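Local coordinates for DUF4974 domain-containing protein (Parabacteroides distasonis, PDB 4M0N), which is a putative anti-sigma factor of the FecR family, present here as a piece lacking the first part of the chain, and probably antagonises a sigma factor, at residues A[204-207]-A[208-212]; A[165-168]-A[169-173]. The protein carries 1 engineered substitution. All blocks are in the same frame, centred on the assembly; numbering follows the deposited sequence.

Contact 1 of 2, residues A[204-207]-A[208-212]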
loop_
_atom_site.group_PDB
_atom_site.type_symbol
_atom_site.label_atom_id
_atom_site.label_comp_id
_atom_site.label_asym_id
_atom_site.label_seq_id
_atom_site.Cartn_x
_atom_site.Cartn_y
_atom_site.Cartn_z
ATOM N N GLU A 204 10.051 -17.217 4.932
ATOM C CA GLU A 204 9.901 -18.396 5.787
ATOM C C GLU A 204 9.567 -17.974 7.219
ATOM O O GLU A 204 8.622 -18.481 7.832
ATOM C CB GLU A 204 11.181 -19.250 5.746
ATOM C CG GLU A 204 11.025 -20.674 6.258
ATOM C CD GLU A 204 12.330 -21.469 6.179
ATOM O OE1 GLU A 204 13.286 -20.994 5.525
ATOM O OE2 GLU A 204 12.404 -22.567 6.771
ATOM N N ALA A 205 10.325 -17.011 7.728
ATOM C CA ALA A 205 10.138 -16.483 9.089
ATOM C C ALA A 205 8.789 -15.819 9.293
ATOM O O ALA A 205 8.147 -15.940 10.352
ATOM C CB ALA A 205 11.245 -15.476 9.386
ATOM N N VAL A 206 8.362 -15.064 8.284
ATOM C CA VAL A 206 7.077 -14.419 8.369
ATOM C C VAL A 206 5.974 -15.462 8.381
ATOM O O VAL A 206 5.068 -15.363 9.191
ATOM C CB VAL A 206 6.841 -13.404 7.245
ATOM C CG1 VAL A 206 5.431 -12.854 7.376
ATOM C CG2 VAL A 206 7.881 -12.278 7.297
ATOM N N LEU A 207 6.074 -16.474 7.518
ATOM C CA LEU A 207 5.084 -17.545 7.504
ATOM C C LEU A 207 5.076 -18.358 8.814
ATOM O O LEU A 207 4.012 -18.692 9.311
ATOM C CB LEU A 207 5.270 -18.451 6.292
ATOM C CG LEU A 207 5.044 -17.738 4.946
ATOM C CD1 LEU A 207 5.449 -18.668 3.815
ATOM C CD2 LEU A 207 3.595 -17.301 4.811
ATOM N N ASN A 208 6.245 -18.610 9.396
ATOM C CA ASN A 208 6.312 -19.258 10.719
ATOM C C ASN A 208 5.602 -18.445 11.803
ATOM O O ASN A 208 4.880 -18.989 12.649
ATOM C CB ASN A 208 7.772 -19.515 11.140
ATOM C CG ASN A 208 8.500 -20.464 10.212
ATOM O OD1 ASN A 208 7.890 -21.265 9.507
ATOM N ND2 ASN A 208 9.826 -20.395 10.226
ATOM N N ALA A 209 5.791 -17.136 11.773
ATOM C CA ALA A 209 5.145 -16.258 12.736
ATOM C C ALA A 209 3.634 -16.296 12.592
ATOM O O ALA A 209 2.905 -16.280 13.584
ATOM C CB ALA A 209 5.661 -14.849 12.583
ATOM N N ILE A 210 3.164 -16.343 11.349
ATOM C CA ILE A 210 1.747 -16.506 11.076
ATOM C C ILE A 210 1.265 -17.852 11.576
ATOM O O ILE A 210 0.199 -17.922 12.177
ATOM C CB ILE A 210 1.447 -16.349 9.574
ATOM C CG1 ILE A 210 1.597 -14.884 9.190
ATOM C CG2 ILE A 210 0.038 -16.780 9.231
ATOM C CD1 ILE A 210 1.765 -14.656 7.717
ATOM N N GLN A 211 2.051 -18.903 11.331
ATOM C CA GLN A 211 1.719 -20.244 11.824
ATOM C C GLN A 211 1.570 -20.218 13.337
ATOM O O GLN A 211 0.573 -20.702 13.874
ATOM C CB GLN A 211 2.768 -21.277 11.400
ATOM C CG GLN A 211 2.403 -22.721 11.742
ATOM C CD GLN A 211 3.558 -23.679 11.569
ATOM O OE1 GLN A 211 4.267 -23.657 10.565
ATOM N NE2 GLN A 211 3.745 -24.545 12.547
ATOM N N TYR A 212 2.555 -19.632 14.018
ATOM C CA TYR A 212 2.507 -19.491 15.479
ATOM C C TYR A 212 1.234 -18.794 15.962
ATOM O O TYR A 212 0.669 -19.169 16.991
ATOM C CB TYR A 212 3.747 -18.736 15.980
ATOM C CG TYR A 212 3.822 -18.567 17.489
ATOM C CD1 TYR A 212 3.156 -17.519 18.133
ATOM C CD2 TYR A 212 4.569 -19.449 18.271
ATOM C CE1 TYR A 212 3.222 -17.365 19.514
ATOM C CE2 TYR A 212 4.644 -19.298 19.651
ATOM C CZ TYR A 212 3.970 -18.256 20.266
ATOM O OH TYR A 212 4.047 -18.108 21.633
#

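Contact 2 of 2, residues A[165-168]-A[169-173]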
loop_
_atom_site.group_PDB
_atom_site.type_symbol
_atom_site.label_atom_id
_atom_site.label_comp_id
_atom_site.label_asym_id
_atom_site.label_seq_id
_atom_site.Cartn_x
_atom_site.Cartn_y
_atom_site.Cartn_z
ATOM N N THR A 165 -4.938 -7.141 9.969
ATOM C CA THR A 165 -4.942 -7.195 8.531
ATOM C C THR A 165 -5.514 -8.522 8.094
ATOM O O THR A 165 -5.100 -9.562 8.607
ATOM C CB THR A 165 -3.511 -7.059 7.979
ATOM O OG1 THR A 165 -2.957 -5.834 8.452
ATOM C CG2 THR A 165 -3.507 -7.067 6.474
ATOM N N PRO A 166 -6.463 -8.514 7.143
ATOM C CA PRO A 166 -6.969 -9.798 6.678
ATOM C C PRO A 166 -5.874 -10.641 6.014
ATOM O O PRO A 166 -5.051 -10.095 5.284
ATOM C CB PRO A 166 -8.024 -9.405 5.643
ATOM C CG PRO A 166 -8.428 -8.025 6.020
ATOM C CD PRO A 166 -7.189 -7.385 6.539
ATOM N N ILE A 167 -5.892 -11.947 6.274
ATOM C CA ILE A 167 -4.901 -12.883 5.716
ATOM C C ILE A 167 -4.817 -12.787 4.181
ATOM O O ILE A 167 -3.726 -12.840 3.628
ATOM C CB ILE A 167 -5.114 -14.339 6.231
ATOM C CG1 ILE A 167 -3.996 -15.282 5.762
ATOM C CG2 ILE A 167 -6.466 -14.902 5.806
ATOM C CD1 ILE A 167 -2.605 -14.904 6.213
ATOM N N SER A 168 -5.939 -12.574 3.498
ATOM C CA SER A 168 -5.907 -12.466 2.030
ATOM C C SER A 168 -5.058 -11.278 1.597
ATOM O O SER A 168 -4.323 -11.346 0.608
ATOM C CB SER A 168 -7.323 -12.346 1.443
ATOM O OG SER A 168 -8.101 -11.381 2.142
ATOM N N SER A 169 -5.164 -10.178 2.336
ATOM C CA SER A 169 -4.374 -8.998 2.040
ATOM C C SER A 169 -2.905 -9.224 2.397
ATOM O O SER A 169 -2.029 -8.855 1.645
ATOM C CB SER A 169 -4.918 -7.766 2.778
ATOM O OG SER A 169 -6.253 -7.497 2.374
ATOM N N VAL A 170 -2.651 -9.815 3.556
ATOM C CA VAL A 170 -1.289 -10.201 3.953
ATOM C C VAL A 170 -0.617 -10.989 2.827
ATOM O O VAL A 170 0.521 -10.708 2.459
ATOM C CB VAL A 170 -1.315 -11.058 5.243
ATOM C CG1 VAL A 170 0.014 -11.753 5.475
ATOM C CG2 VAL A 170 -1.677 -10.189 6.447
ATOM N N ILE A 171 -1.316 -11.978 2.288
ATOM C CA ILE A 171 -0.712 -12.830 1.274
ATOM C C ILE A 171 -0.352 -12.047 0.020
ATOM O O ILE A 171 0.674 -12.299 -0.593
ATOM C CB ILE A 171 -1.625 -14.032 0.936
ATOM C CG1 ILE A 171 -1.618 -15.006 2.115
ATOM C CG2 ILE A 171 -1.207 -14.697 -0.359
ATOM C CD1 ILE A 171 -2.696 -16.052 2.000
ATOM N N HIS A 172 -1.183 -11.089 -0.368
ATOM C CA HIS A 172 -0.812 -10.251 -1.510
ATOM C C HIS A 172 0.454 -9.429 -1.217
ATOM O O HIS A 172 1.341 -9.354 -2.050
ATOM C CB HIS A 172 -1.963 -9.338 -1.863
ATOM C CG HIS A 172 -3.036 -10.011 -2.653
ATOM N ND1 HIS A 172 -3.842 -9.332 -3.544
ATOM C CD2 HIS A 172 -3.413 -11.309 -2.712
ATOM C CE1 HIS A 172 -4.683 -10.186 -4.108
ATOM N NE2 HIS A 172 -4.445 -11.392 -3.619
ATOM N N ASP A 173 0.558 -8.865 -0.017
ATOM C CA ASP A 173 1.772 -8.145 0.379
ATOM C C ASP A 173 2.997 -9.038 0.318
ATOM O O ASP A 173 4.080 -8.625 -0.149
ATOM C CB ASP A 173 1.690 -7.599 1.801
ATOM C CG ASP A 173 0.717 -6.454 1.950
ATOM O OD1 ASP A 173 0.281 -5.887 0.938
ATOM O OD2 ASP A 173 0.426 -6.113 3.113
#

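Contact 1 of 2, residues A[204-207]-A[208-212]
Val206 meets Ile210 one turn further along the amphipathic alpha-helix 203-214, a worked example of how i to i+4 spacing sorts side chains into a buried and an open flank. The helix belongs to the C-terminal FecR part of the protein. Its backbone bonds are regular: Asn208 N donates to Glu204 O at 2.8 Å, Ala209 N to Ala205 O, Ile210 N to Val206 O and Gln211 N to Leu207 O, all close to straight.

Apolar contacts fill the buried flank. Val206 CG1 lies 4.1 Å from Ile210 CD1, the two side chains crossing at a slant, and Leu207 CD2 reaches the same methyl at 4.3 Å. Ile210 CG1 stands anti to its carbonyl carbon (chi1 -72°), which swings the chain back over the preceding turn and sets CG1 3.5 Å from Val206 O. Helix 167-178 packs on this flank, with Leu174 against both Val206 and Leu207.

Polar groups occupy the other flank. Glu204 and Asn208 run side by side in the same direction, their carboxylate and amide planes 73° apart, and the approach is loose, with Glu204 CG 4.2 Å from Asn208 ND2. The amide oxygen OD1 of Asn208 is hydrogen-bonded to the hydroxyl of Tyr218 on strand 217-221, which ties the helix to the strand that follows it. The Asn208 side chain also leans back on the preceding turn, with CG 3.1 Å from Glu204 O, the carbonyl that accepts the Asn208 backbone N-H.

Contact 2 of 2, residues A[165-168]-A[169-173]
Thr165 closes against Val170 where strand 159-166 gives way to helix 167-178, with Pro166 at the N-cap position. The tight part is apolar: Thr165 CG2 touches Val170 CG2 at 3.6 Å. Having CG2 opposite the backbone N turns the threonine methyl to the helix, while OG1 is hydrogen-bonded to the backbone N of Asn163. Within the first turn Ile167 CD1 approaches Val170 CG1 at 4.2 Å, and one turn along Ile167 CG1 meets Ile171 CD1 at 4.1 Å. Ile194 of strand 193-199 packs on both Ile167 and Val170.

The side with Ser168, Ser169 and His172 is more open and looser than that of the buried Ile167, Val170 and Ile171. Here the backbone bond from His172 N to Ser168 O is long at 3.3 Å. The imidazole meets that carbonyl obliquely, with CD2 3.4 Å from Ser168 O, while ND1 is hydrogen-bonded to Asp104.

At the N-cap the Pro166 carbonyl starts the helix: O accepts a nearly straight bond from Val170 N (170°) and a weak one from Ser169 N. The chemistry thus implies a helix start fixed by main-chain bonds and methyl packing, with the histidine directed to an acidic partner.

Both contacts lie in the C-terminal FecR part, and each is a local contact along the chain, at or within a helix, yet their settings differ. Contact 2 is the more central: its centre is about 11 Å from the centre of the chain, against about 21 Å for that of contact 1. It includes the passage from a strand into its helix; contact 1 sits wholly within a helix. Each is only partly buried, but contact 1 has exposed polar residues, whereas none of the touching residues of contact 2 is fully exposed. Aliphatic flanks join the two helices directly, Ile210 CD1 meeting Val170 CG1 at 4.1 Å. Their polar flanks diverge: contact 1 bonds to a tyrosine hydroxyl, contact 2 to acidic and basic side chains.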